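Local atomic coordinates of putative metal-dependent isothiocyanate hydrolase SaxA (Pectobacterium carotovorum, PDB entry 6BRM), a protein that probably hydrolyses isothiocyanates, defence compounds of plants, at a two-zinc site built on a metallo-beta-lactamase type of fold. Residues E181-N186 and P213-V218; D204-L209 and H242-K247; L11-A16 and L149-H154; I217-M222 and I248-D253. All blocks are in the same frame, centred on the assembly; numbering follows the deposited sequence.

Interaction 1 of 4, residues E181-N186 and P213-V218; sequences EIVVLN and PTATIV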
loop_
_atom_site.group_PDB
_atom_site.type_symbol
_atom_site.label_atom_id
_atom_site.label_comp_id
_atom_site.label_asym_id
_atom_site.label_seq_id
_atom_site.Cartn_x
_atom_site.Cartn_y
_atom_site.Cartn_z
ATOM N N GLU B 181 -21.043 4.489 0.845
ATOM C CA GLU B 181 -21.920 5.239 1.751
ATOM C C GLU B 181 -21.683 4.829 3.215
ATOM O O GLU B 181 -21.933 5.616 4.126
ATOM C CB GLU B 181 -23.402 5.053 1.379
ATOM C CG GLU B 181 -23.800 5.630 0.020
ATOM C CD GLU B 181 -23.917 4.578 -1.075
ATOM O OE1 GLU B 181 -24.994 3.952 -1.194
ATOM O OE2 GLU B 181 -22.939 4.386 -1.830
ATOM N N ILE B 182 -21.206 3.600 3.425
ATOM C CA ILE B 182 -20.897 3.068 4.755
ATOM C C ILE B 182 -19.441 2.601 4.800
ATOM O O ILE B 182 -19.033 1.753 4.004
ATOM C CB ILE B 182 -21.809 1.867 5.100
ATOM C CG1 ILE B 182 -23.291 2.267 5.030
ATOM C CG2 ILE B 182 -21.482 1.311 6.486
ATOM C CD1 ILE B 182 -24.216 1.092 4.808
ATOM N N VAL B 183 -18.672 3.150 5.738
ATOM C CA VAL B 183 -17.283 2.743 5.967
ATOM C C VAL B 183 -17.154 2.248 7.408
ATOM O O VAL B 183 -17.270 3.040 8.344
ATOM C CB VAL B 183 -16.299 3.907 5.704
ATOM C CG1 VAL B 183 -14.856 3.427 5.772
ATOM C CG2 VAL B 183 -16.562 4.528 4.339
ATOM N N VAL B 184 -16.921 0.944 7.578
ATOM C CA VAL B 184 -16.755 0.335 8.902
ATOM C C VAL B 184 -15.266 0.323 9.267
ATOM O O VAL B 184 -14.472 -0.359 8.615
ATOM C CB VAL B 184 -17.319 -1.107 8.959
ATOM C CG1 VAL B 184 -17.311 -1.634 10.393
ATOM C CG2 VAL B 184 -18.727 -1.163 8.384
ATOM N N LEU B 185 -14.898 1.078 10.305
ATOM C CA LEU B 185 -13.504 1.192 10.750
ATOM C C LEU B 185 -13.247 0.400 12.028
ATOM O O LEU B 185 -14.133 0.274 12.882
ATOM C CB LEU B 185 -13.142 2.655 11.005
ATOM C CG LEU B 185 -13.454 3.668 9.908
ATOM C CD1 LEU B 185 -13.008 5.048 10.355
ATOM C CD2 LEU B 185 -12.801 3.295 8.591
ATOM N N ASN B 186 -12.024 -0.119 12.141
ATOM C CA ASN B 186 -11.536 -0.774 13.353
ATOM C C ASN B 186 -10.789 0.262 14.193
ATOM O O ASN B 186 -9.573 0.421 14.062
ATOM C CB ASN B 186 -10.631 -1.954 12.985
ATOM C CG ASN B 186 -11.394 -3.098 12.333
ATOM O OD1 ASN B 186 -12.603 -3.010 12.096
ATOM N ND2 ASN B 186 -10.690 -4.185 12.046
ATOM N N PRO B 213 -17.538 13.165 2.697
ATOM C CA PRO B 213 -18.527 13.708 3.648
ATOM C C PRO B 213 -19.956 13.159 3.551
ATOM O O PRO B 213 -20.743 13.380 4.470
ATOM C CB PRO B 213 -18.508 15.213 3.354
ATOM C CG PRO B 213 -18.073 15.316 1.937
ATOM C CD PRO B 213 -17.121 14.178 1.707
ATOM N N THR B 214 -20.287 12.474 2.457
ATOM C CA THR B 214 -21.566 11.767 2.332
ATOM C C THR B 214 -21.635 10.547 3.247
ATOM O O THR B 214 -22.705 10.200 3.748
ATOM C CB THR B 214 -21.788 11.255 0.898
ATOM O OG1 THR B 214 -20.708 10.386 0.527
ATOM C CG2 THR B 214 -21.868 12.411 -0.085
ATOM N N ALA B 215 -20.486 9.903 3.446
ATOM C CA ALA B 215 -20.409 8.611 4.119
ATOM C C ALA B 215 -20.764 8.664 5.602
ATOM O O ALA B 215 -20.735 9.725 6.232
ATOM C CB ALA B 215 -19.017 8.017 3.944
ATOM N N THR B 216 -21.100 7.492 6.133
ATOM C CA THR B 216 -21.409 7.297 7.546
ATOM C C THR B 216 -20.408 6.291 8.099
ATOM O O THR B 216 -20.213 5.232 7.504
ATOM C CB THR B 216 -22.834 6.736 7.726
ATOM O OG1 THR B 216 -23.748 7.456 6.890
ATOM C CG2 THR B 216 -23.283 6.845 9.178
ATOM N N ILE B 217 -19.784 6.615 9.231
ATOM C CA ILE B 217 -18.748 5.759 9.821
ATOM C C ILE B 217 -19.338 4.884 10.929
ATOM O O ILE B 217 -19.927 5.400 11.877
ATOM C CB ILE B 217 -17.570 6.578 10.411
ATOM C CG1 ILE B 217 -17.146 7.724 9.475
ATOM C CG2 ILE B 217 -16.385 5.666 10.721
ATOM C CD1 ILE B 217 -16.837 7.318 8.047
ATOM N N VAL B 218 -19.174 3.568 10.800
ATOM C CA VAL B 218 -19.495 2.620 11.871
ATOM C C VAL B 218 -18.200 2.243 12.595
ATOM O O VAL B 218 -17.332 1.583 12.020
ATOM C CB VAL B 218 -20.185 1.351 11.323
ATOM C CG1 VAL B 218 -20.434 0.336 12.438
ATOM C CG2 VAL B 218 -21.488 1.720 10.621
#

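Interaction 2 of 4, residues D204-L209 and H242-K247; sequences DTLRTL and HGIEDK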
loop_
_atom_site.group_PDB
_atom_site.type_symbol
_atom_site.label_atom_id
_atom_site.label_comp_id
_atom_site.label_asym_id
_atom_site.label_seq_id
_atom_site.Cartn_x
_atom_site.Cartn_y
_atom_site.Cartn_z
ATOM N N ASP B 204 -8.512 9.181 12.600
ATOM C CA ASP B 204 -8.817 8.572 11.306
ATOM C C ASP B 204 -10.311 8.595 10.964
ATOM O O ASP B 204 -10.673 8.454 9.802
ATOM C CB ASP B 204 -8.272 7.142 11.252
ATOM C CG ASP B 204 -6.752 7.086 11.379
ATOM O OD1 ASP B 204 -6.166 7.988 12.010
ATOM O OD2 ASP B 204 -6.134 6.135 10.858
ATOM N N THR B 205 -11.169 8.767 11.970
ATOM C CA THR B 205 -12.604 9.004 11.759
ATOM C C THR B 205 -12.868 10.341 11.050
ATOM O O THR B 205 -13.681 10.404 10.128
ATOM C CB THR B 205 -13.381 8.982 13.098
ATOM O OG1 THR B 205 -13.207 7.712 13.737
ATOM C CG2 THR B 205 -14.863 9.227 12.887
ATOM N N LEU B 206 -12.193 11.400 11.496
ATOM C CA LEU B 206 -12.356 12.738 10.914
ATOM C C LEU B 206 -11.740 12.853 9.513
ATOM O O LEU B 206 -12.375 13.395 8.603
ATOM C CB LEU B 206 -11.744 13.800 11.838
ATOM C CG LEU B 206 -12.014 15.278 11.527
ATOM C CD1 LEU B 206 -13.495 15.616 11.632
ATOM C CD2 LEU B 206 -11.205 16.159 12.467
ATOM N N ARG B 207 -10.520 12.343 9.352
ATOM C CA ARG B 207 -9.798 12.401 8.076
ATOM C C ARG B 207 -10.523 11.702 6.916
ATOM O O ARG B 207 -10.400 12.130 5.765
ATOM C CB ARG B 207 -8.390 11.822 8.248
ATOM C CG ARG B 207 -7.424 12.771 8.940
ATOM C CD ARG B 207 -6.221 12.045 9.520
ATOM N NE ARG B 207 -5.151 12.972 9.885
ATOM C CZ ARG B 207 -5.188 13.786 10.935
ATOM N NH1 ARG B 207 -6.246 13.800 11.733
ATOM N NH2 ARG B 207 -4.165 14.592 11.185
ATOM N N THR B 208 -11.266 10.637 7.220
ATOM C CA THR B 208 -12.129 9.965 6.229
ATOM C C THR B 208 -13.314 10.828 5.818
ATOM O O THR B 208 -13.613 10.960 4.629
ATOM C CB THR B 208 -12.738 8.657 6.779
ATOM O OG1 THR B 208 -13.354 8.897 8.048
ATOM C CG2 THR B 208 -11.695 7.609 6.932
ATOM N N LEU B 209 -13.984 11.400 6.816
ATOM C CA LEU B 209 -15.215 12.163 6.600
ATOM C C LEU B 209 -14.948 13.494 5.875
ATOM O O LEU B 209 -15.828 14.009 5.190
ATOM C CB LEU B 209 -15.951 12.390 7.934
ATOM C CG LEU B 209 -17.475 12.223 7.932
ATOM C CD1 LEU B 209 -17.886 10.795 7.594
ATOM C CD2 LEU B 209 -18.040 12.631 9.285
ATOM N N HIS B 242 -15.951 17.941 16.921
ATOM C CA HIS B 242 -15.783 18.370 15.522
ATOM C C HIS B 242 -17.090 18.426 14.708
ATOM O O HIS B 242 -17.052 18.540 13.480
ATOM C CB HIS B 242 -14.753 17.471 14.830
ATOM C CG HIS B 242 -13.387 17.554 15.434
ATOM N ND1 HIS B 242 -13.041 16.885 16.587
ATOM C CD2 HIS B 242 -12.282 18.239 15.052
ATOM C CE1 HIS B 242 -11.781 17.150 16.888
ATOM N NE2 HIS B 242 -11.299 17.967 15.970
ATOM N N GLY B 243 -18.238 18.359 15.385
ATOM C CA GLY B 243 -19.541 18.532 14.740
ATOM C C GLY B 243 -19.961 17.400 13.818
ATOM O O GLY B 243 -20.641 17.636 12.818
ATOM N N ILE B 244 -19.567 16.173 14.161
ATOM C CA ILE B 244 -19.866 14.988 13.346
ATOM C C ILE B 244 -20.600 13.890 14.126
ATOM O O ILE B 244 -20.713 12.765 13.639
ATOM C CB ILE B 244 -18.575 14.418 12.698
ATOM C CG1 ILE B 244 -17.603 13.869 13.755
ATOM C CG2 ILE B 244 -17.892 15.494 11.859
ATOM C CD1 ILE B 244 -16.349 13.249 13.175
ATOM N N GLU B 245 -21.122 14.225 15.308
ATOM C CA GLU B 245 -21.731 13.238 16.221
ATOM C C GLU B 245 -22.758 12.292 15.582
ATOM O O GLU B 245 -22.724 11.091 15.843
ATOM C CB GLU B 245 -22.319 13.915 17.482
ATOM C CG GLU B 245 -23.534 14.835 17.298
ATOM C CD GLU B 245 -23.203 16.224 16.765
ATOM O OE1 GLU B 245 -22.108 16.754 17.064
ATOM O OE2 GLU B 245 -24.048 16.795 16.041
ATOM N N ASP B 246 -23.635 12.827 14.732
ATOM C CA ASP B 246 -24.701 12.027 14.093
ATOM C C ASP B 246 -24.285 11.290 12.806
ATOM O O ASP B 246 -25.088 10.546 12.236
ATOM C CB ASP B 246 -25.976 12.870 13.858
ATOM C CG ASP B 246 -25.755 14.056 12.928
ATOM O OD1 ASP B 246 -24.593 14.487 12.749
ATOM O OD2 ASP B 246 -26.757 14.571 12.389
ATOM N N LYS B 247 -23.043 11.497 12.357
ATOM C CA LYS B 247 -22.448 10.716 11.260
ATOM C C LYS B 247 -21.506 9.594 11.730
ATOM O O LYS B 247 -21.168 8.715 10.936
ATOM C CB LYS B 247 -21.707 11.637 10.284
ATOM C CG LYS B 247 -22.623 12.335 9.297
ATOM C CD LYS B 247 -21.839 13.121 8.258
ATOM C CE LYS B 247 -22.709 13.465 7.057
ATOM N NZ LYS B 247 -23.006 12.281 6.196
#

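Interaction 3 of 4, residues L11-A16 and L149-H154; sequences LVLQYA and LVFTHH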
loop_
_atom_site.group_PDB
_atom_site.type_symbol
_atom_site.label_atom_id
_atom_site.label_comp_id
_atom_site.label_asym_id
_atom_site.label_seq_id
_atom_site.Cartn_x
_atom_site.Cartn_y
_atom_site.Cartn_z
ATOM N N LEU B 11 -18.685 -9.440 13.430
ATOM C CA LEU B 11 -19.972 -8.889 13.015
ATOM C C LEU B 11 -20.652 -9.806 12.009
ATOM O O LEU B 11 -19.976 -10.543 11.282
ATOM C CB LEU B 11 -19.797 -7.480 12.433
ATOM C CG LEU B 11 -18.626 -7.192 11.481
ATOM C CD1 LEU B 11 -19.010 -7.442 10.032
ATOM C CD2 LEU B 11 -18.142 -5.759 11.653
ATOM N N VAL B 12 -21.987 -9.778 11.995
ATOM C CA VAL B 12 -22.771 -10.480 10.975
ATOM C C VAL B 12 -23.438 -9.456 10.064
ATOM O O VAL B 12 -23.927 -8.423 10.528
ATOM C CB VAL B 12 -23.795 -11.497 11.554
ATOM C CG1 VAL B 12 -23.067 -12.585 12.326
ATOM C CG2 VAL B 12 -24.843 -10.842 12.444
ATOM N N LEU B 13 -23.434 -9.762 8.767
ATOM C CA LEU B 13 -23.832 -8.832 7.715
ATOM C C LEU B 13 -24.801 -9.523 6.769
ATOM O O LEU B 13 -24.393 -10.393 5.994
ATOM C CB LEU B 13 -22.586 -8.370 6.950
ATOM C CG LEU B 13 -22.745 -7.562 5.658
ATOM C CD1 LEU B 13 -23.702 -6.389 5.835
ATOM C CD2 LEU B 13 -21.384 -7.077 5.178
ATOM N N GLN B 14 -26.082 -9.153 6.848
ATOM C CA GLN B 14 -27.087 -9.635 5.902
ATOM C C GLN B 14 -27.106 -8.703 4.686
ATOM O O GLN B 14 -27.589 -7.573 4.772
ATOM C CB GLN B 14 -28.466 -9.736 6.557
ATOM C CG GLN B 14 -29.503 -10.435 5.676
ATOM C CD GLN B 14 -30.564 -11.213 6.445
ATOM O OE1 GLN B 14 -30.310 -11.760 7.521
ATOM N NE2 GLN B 14 -31.760 -11.287 5.873
ATOM N N TYR B 15 -26.561 -9.185 3.566
ATOM C CA TYR B 15 -26.337 -8.370 2.364
ATOM C C TYR B 15 -26.788 -9.127 1.111
ATOM O O TYR B 15 -26.280 -10.217 0.823
ATOM C CB TYR B 15 -24.848 -8.012 2.261
ATOM C CG TYR B 15 -24.521 -6.900 1.279
ATOM C CD1 TYR B 15 -24.484 -7.140 -0.095
ATOM C CD2 TYR B 15 -24.225 -5.613 1.724
ATOM C CE1 TYR B 15 -24.180 -6.129 -0.994
ATOM C CE2 TYR B 15 -23.920 -4.595 0.828
ATOM C CZ TYR B 15 -23.898 -4.862 -0.531
ATOM O OH TYR B 15 -23.601 -3.868 -1.429
ATOM N N ALA B 16 -27.743 -8.542 0.382
ATOM C CA ALA B 16 -28.254 -9.086 -0.886
ATOM C C ALA B 16 -28.850 -10.493 -0.748
ATOM O O ALA B 16 -28.611 -11.376 -1.580
ATOM C CB ALA B 16 -27.167 -9.049 -1.959
ATOM N N LEU B 149 -12.599 -5.229 2.921
ATOM C CA LEU B 149 -13.651 -5.864 2.117
ATOM C C LEU B 149 -14.699 -4.840 1.712
ATOM O O LEU B 149 -15.293 -4.194 2.576
ATOM C CB LEU B 149 -14.352 -6.966 2.909
ATOM C CG LEU B 149 -13.522 -8.101 3.491
ATOM C CD1 LEU B 149 -14.365 -8.888 4.484
ATOM C CD2 LEU B 149 -13.001 -9.003 2.385
ATOM N N VAL B 150 -14.921 -4.701 0.406
ATOM C CA VAL B 150 -16.019 -3.893 -0.125
ATOM C C VAL B 150 -17.104 -4.851 -0.599
ATOM O O VAL B 150 -16.794 -5.918 -1.121
ATOM C CB VAL B 150 -15.554 -2.984 -1.285
ATOM C CG1 VAL B 150 -16.717 -2.178 -1.854
ATOM C CG2 VAL B 150 -14.436 -2.054 -0.817
ATOM N N PHE B 151 -18.366 -4.480 -0.393
ATOM C CA PHE B 151 -19.511 -5.252 -0.883
ATOM C C PHE B 151 -20.328 -4.377 -1.827
ATOM O O PHE B 151 -20.744 -3.285 -1.450
ATOM C CB PHE B 151 -20.384 -5.722 0.278
ATOM C CG PHE B 151 -19.762 -6.805 1.108
ATOM C CD1 PHE B 151 -18.928 -6.493 2.168
ATOM C CD2 PHE B 151 -20.024 -8.142 0.835
ATOM C CE1 PHE B 151 -18.355 -7.495 2.940
ATOM C CE2 PHE B 151 -19.454 -9.150 1.596
ATOM C CZ PHE B 151 -18.618 -8.827 2.652
ATOM N N THR B 152 -20.569 -4.876 -3.039
ATOM C CA THR B 152 -21.215 -4.120 -4.115
ATOM C C THR B 152 -22.389 -4.933 -4.654
ATOM O O THR B 152 -22.263 -6.140 -4.866
ATOM C CB THR B 152 -20.170 -3.769 -5.213
ATOM O OG1 THR B 152 -19.601 -2.485 -4.925
ATOM C CG2 THR B 152 -20.748 -3.736 -6.623
ATOM N N HIS B 153 -23.524 -4.259 -4.854
ATOM C CA HIS B 153 -24.748 -4.856 -5.416
ATOM C C HIS B 153 -25.772 -3.743 -5.662
ATOM O O HIS B 153 -25.853 -2.802 -4.874
ATOM C CB HIS B 153 -25.353 -5.886 -4.448
ATOM C CG HIS B 153 -26.325 -6.834 -5.085
ATOM N ND1 HIS B 153 -27.589 -6.458 -5.482
ATOM C CD2 HIS B 153 -26.223 -8.152 -5.371
ATOM C CE1 HIS B 153 -28.217 -7.495 -6.001
ATOM N NE2 HIS B 153 -27.409 -8.537 -5.948
ATOM N N HIS B 154 -26.533 -3.833 -6.752
ATOM C CA HIS B 154 -27.771 -3.033 -6.909
ATOM C C HIS B 154 -28.822 -3.478 -5.868
ATOM O O HIS B 154 -28.654 -4.506 -5.222
ATOM C CB HIS B 154 -28.318 -3.100 -8.351
ATOM C CG HIS B 154 -28.827 -4.451 -8.771
ATOM N ND1 HIS B 154 -30.171 -4.728 -8.900
ATOM C CD2 HIS B 154 -28.174 -5.586 -9.122
ATOM C CE1 HIS B 154 -30.326 -5.980 -9.298
ATOM N NE2 HIS B 154 -29.130 -6.523 -9.438
#

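Interaction 4 of 4, residues I217-M222 and I248-D253; sequences IVASHM and ILIPAD. With ZN (zinc ion), chain M.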
loop_
_atom_site.group_PDB
_atom_site.type_symbol
_atom_site.label_atom_id
_atom_site.label_comp_id
_atom_site.label_asym_id
_atom_site.label_seq_id
_atom_site.Cartn_x
_atom_site.Cartn_y
_atom_site.Cartn_z
ATOM N N ILE B 217 -19.784 6.615 9.231
ATOM C CA ILE B 217 -18.748 5.759 9.821
ATOM C C ILE B 217 -19.338 4.884 10.929
ATOM O O ILE B 217 -19.927 5.400 11.877
ATOM C CB ILE B 217 -17.570 6.578 10.411
ATOM C CG1 ILE B 217 -17.146 7.724 9.475
ATOM C CG2 ILE B 217 -16.385 5.666 10.721
ATOM C CD1 ILE B 217 -16.837 7.318 8.047
ATOM N N VAL B 218 -19.174 3.568 10.800
ATOM C CA VAL B 218 -19.495 2.620 11.871
ATOM C C VAL B 218 -18.200 2.243 12.595
ATOM O O VAL B 218 -17.332 1.583 12.020
ATOM C CB VAL B 218 -20.185 1.351 11.323
ATOM C CG1 VAL B 218 -20.434 0.336 12.438
ATOM C CG2 VAL B 218 -21.488 1.720 10.621
ATOM N N ALA B 219 -18.077 2.672 13.852
ATOM C CA ALA B 219 -16.915 2.352 14.680
ATOM C C ALA B 219 -17.000 0.914 15.188
ATOM O O ALA B 219 -18.091 0.409 15.464
ATOM C CB ALA B 219 -16.812 3.323 15.845
ATOM N N SER B 220 -15.840 0.268 15.307
ATOM C CA SER B 220 -15.749 -1.143 15.693
ATOM C C SER B 220 -14.335 -1.458 16.180
ATOM O O SER B 220 -13.461 -0.592 16.145
ATOM C CB SER B 220 -16.121 -2.040 14.503
ATOM O OG SER B 220 -16.076 -3.422 14.837
ATOM N N HIS B 221 -14.128 -2.691 16.643
ATOM C CA HIS B 221 -12.820 -3.172 17.114
ATOM C C HIS B 221 -12.353 -2.427 18.382
ATOM O O HIS B 221 -11.184 -2.049 18.485
ATOM C CB HIS B 221 -11.779 -3.079 15.974
ATOM C CG HIS B 221 -10.589 -3.979 16.138
ATOM N ND1 HIS B 221 -9.782 -3.961 17.254
ATOM C CD2 HIS B 221 -10.042 -4.892 15.299
ATOM C CE1 HIS B 221 -8.810 -4.844 17.108
ATOM N NE2 HIS B 221 -8.938 -5.418 15.924
ATOM N N MET B 222 -13.259 -2.229 19.345
ATOM C CA MET B 222 -12.899 -1.605 20.637
ATOM C C MET B 222 -13.730 -2.100 21.830
ATOM O O MET B 222 -14.853 -2.573 21.659
ATOM C CB MET B 222 -12.958 -0.076 20.534
ATOM C CG MET B 222 -14.278 0.500 20.056
ATOM S SD MET B 222 -14.154 2.273 19.727
ATOM C CE MET B 222 -15.735 2.551 18.939
ATOM N N ILE B 248 -21.072 9.631 12.993
ATOM C CA ILE B 248 -20.252 8.557 13.571
ATOM C C ILE B 248 -21.143 7.612 14.386
ATOM O O ILE B 248 -21.516 7.916 15.522
ATOM C CB ILE B 248 -19.101 9.106 14.462
ATOM C CG1 ILE B 248 -18.347 10.256 13.770
ATOM C CG2 ILE B 248 -18.136 7.991 14.851
ATOM C CD1 ILE B 248 -17.942 9.993 12.337
ATOM N N LEU B 249 -21.490 6.474 13.785
ATOM C CA LEU B 249 -22.215 5.409 14.479
ATOM C C LEU B 249 -21.243 4.623 15.359
ATOM O O LEU B 249 -20.197 4.177 14.885
ATOM C CB LEU B 249 -22.912 4.466 13.486
ATOM C CG LEU B 249 -24.331 4.824 13.019
ATOM C CD1 LEU B 249 -25.350 4.523 14.109
ATOM C CD2 LEU B 249 -24.435 6.275 12.572
ATOM N N ILE B 250 -21.587 4.472 16.639
ATOM C CA ILE B 250 -20.756 3.744 17.602
ATOM C C ILE B 250 -21.659 2.734 18.319
ATOM O O ILE B 250 -22.137 2.993 19.426
ATOM C CB ILE B 250 -20.058 4.689 18.617
ATOM C CG1 ILE B 250 -19.495 5.939 17.925
ATOM C CG2 ILE B 250 -18.931 3.949 19.323
ATOM C CD1 ILE B 250 -18.945 6.974 18.881
ATOM N N PRO B 251 -21.896 1.569 17.686
ATOM C CA PRO B 251 -22.908 0.644 18.183
ATOM C C PRO B 251 -22.463 -0.131 19.420
ATOM O O PRO B 251 -21.267 -0.390 19.603
ATOM C CB PRO B 251 -23.081 -0.319 17.011
ATOM C CG PRO B 251 -21.710 -0.409 16.435
ATOM C CD PRO B 251 -21.122 0.971 16.582
ATOM N N ALA B 252 -23.438 -0.508 20.243
ATOM C CA ALA B 252 -23.203 -1.412 21.365
ATOM C C ALA B 252 -22.987 -2.828 20.841
ATOM O O ALA B 252 -23.246 -3.113 19.668
ATOM C CB ALA B 252 -24.380 -1.379 22.331
ATOM N N ASP B 253 -22.501 -3.708 21.711
ATOM C CA ASP B 253 -22.385 -5.128 21.384
ATOM C C ASP B 253 -23.786 -5.726 21.290
ATOM O O ASP B 253 -24.544 -5.687 22.260
ATOM C CB ASP B 253 -21.552 -5.863 22.439
ATOM C CG ASP B 253 -20.066 -5.556 22.333
ATOM O OD1 ASP B 253 -19.694 -4.533 21.720
ATOM O OD2 ASP B 253 -19.266 -6.349 22.864
HETATM ZN ZN ZN M . -7.268 -6.758 15.352
HETATM O O HOH W 1 -5.542 -8.128 15.459
HETATM O O HOH W 2 -5.882 -5.408 16.400
#

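Interaction 1 of 4, residues E181-N186 and P213-V218
The carbonyl oxygen of E181 takes one hydrogen bond from the other segment, T216 N to E181 O at 2.9 Å, and a weaker CA-H contact from A215. This is the first rung of a parallel pair, strands 182-186 and 216-220, in one of the two mixed sheets of the metallo-beta-lactamase sandwich. The ladder continues as V183 N to T216 O, V218 N to V183 O and L185 N to V218 O. The V183-T216 bond is the straightest, with 170° at the hydrogen. CA-H groups of I182, I217 and V184 add weaker contacts to T216 O, V183 O and V218 O, so each of these acceptors has two neighbours. The bridges pair I182 with T216, V183 with I217 and V184 with V218.

Side chains alternate between the two faces. On the face of I182, V184 and V218 the branches lie side by side: V184 CG2 reaches V218 CB at 4.1 Å, and I182 CG2 reaches V218 CG2 at 4.2 Å. Beyond them I182 touches M1 and F259. The V183 and I217 face is covered by Y171 and L175 of helix 169-178 and, over I217, by helix 203-211. There I217 CD1 lies 4.2 Å from V183 CB. A further apolar contact joins residues two positions out of register: I217 CG2, held anti to its own backbone nitrogen (chi1 -43° for CG1), reaches L185 CD1 at 3.5 Å.

Interaction 2 of 4, residues D204-L209 and H242-K247
L206 and L209, one turn apart on helix 203-211, both pack on I244 of the loop that leads from helix 232-241 into strand 248-249. The apolar contacts carry this packing. L209 CD2 meets I244 CG2 at 3.9 Å, the two side chains sliding past each other in opposite directions, and the same methyl lies 3.9 Å from K247 CB. L206 CD1 approaches I244 CD1 at 4.0 Å, roughly at a right angle. I244 thus fits against both leucines, with T205 CG2 a more distant neighbour of its CD1.

The ring contact is made by H242. L206 CG is anti to the backbone N (chi1 -170°), and its CD2 comes obliquely to H242 CD2 at 3.5 Å, while CD1 touches H242 CB.

The polar atoms H242 ND1 and K247 NZ bond elsewhere, to F238 O and P213 O. K247 therefore gives its aliphatic part to L209 and its ammonium to the loop before strand 216-220.

With carbon atoms doing the touching, aromatic CD2 of H242 included, the chemistry implies that these two segments adhere by shape and apolar burial, while K247 directs its polar bonds to the 213-217 region.

Interaction 3 of 4, residues L11-A16 and L149-H154
Two strands from the facing sheets of the metallo-beta-lactamase sandwich pack here: 10-15 from one sheet and 148-152 from the other, their short axes 10.1 Å apart and 25° from parallel. That spacing is too wide for backbone hydrogen bonds, so side chains bridge the gap.

F151 and Y15 form the centre. F151 CB lies over one face of the Y15 ring, 3.8 Å from its centroid and 17° off the ring normal, which meets the geometry of a CH-pi contact. The two rings themselves meet obliquely, with planes at 43°, and form neither a parallel nor a T-shaped stack. Y15 has CG anti to its nitrogen (chi1 -165°), and this carries the phenol across to the far strand. Its OH passes close to F151 O, but its hydrogen bond is to K157 O in the following turn, which fixes the end of the phenol. Y15 CE1 also touches H153 CB at 3.7 Å, obliquely to the ring.

One residue pair lies before this centre and one after it. L13 CD2 sits over one face of the F151 ring, 4.0 Å from the centroid, coming from the opposite direction to the phenyl side chain. F20 of strand 18-22 meets the same phenyl ring, and I159 and I161 of strand 159-163 pack on F151 from its own sheet, so the ring belongs to the sandwich core. At the other end of the contact, A16 CB lies over one face of the H153 imidazole, 3.9 Å from its centroid and nearest to H153 CD2.

Interaction 4 of 4, residues I217-M222 and I248-D253
The imidazole of H221 is a zinc ligand: H221 NE2 is bound to the zinc ion at 2.2 Å, and H72, whose ring meets it with planes at about 50°, binds the same metal. D71 and D164 with two waters complete the six ligands. H221 follows directly on strand 216-220, and its CG, anti to the backbone nitrogen (chi1 -158°), carries the ring to the metal. On the same strand, A219 O has P251 CD as a neighbour at 3.3 Å, with CG of that proline a little farther away. V218 CG1 is a second neighbour of P251 CD, at 4.2 Å.

Backbone bonds set the strand pair. L249 N donates to I217 O at 2.7 Å, and A219 N donates to L249 O at 2.8 Å. I217 is bridged to I248 and V218 to L249, the parallel pattern.

Apolar branches fill in around this. I248 CD1 lies beside I217 CG1 at 3.7 Å. M222, extended beyond CG, sends its CE to 3.5 Å from I250 CG2, the side chains crossing at about a right angle, and I250 CG2 also faces A219 CB.

Strand 248-249 is an edge strand of its sheet within this chain and closes the beta-alpha-beta unit that runs from strand 216-220 through helix 232-241. That helix packs on A219, M222 and I250, helix 203-211 on I217 and I248, and strand 182-186 borders 216-220 on its other side.

Overall arrangement
From the N terminus, interaction 3 is the longest loop: it joins strand 10-15 to strand 148-152 across the two facing sheets and closes before any other contact opens. Interaction 1 then links strand 182-186 to the start of strand 216-220, enclosing helix 203-211. That helix opens interaction 2, whose partner is the loop after helix 232-241, so the two contacts cross. Interaction 4 begins on I217 and V218, where interaction 1 ends, and crosses interaction 2 before ending past strand 248-249. Strand 216-220 is thus the hub: interactions 1 and 4 line its two sides, while interaction 2 packs helix 203-211 on the loop that leads into strand 248-249, and K247 O probably bonds I217 N.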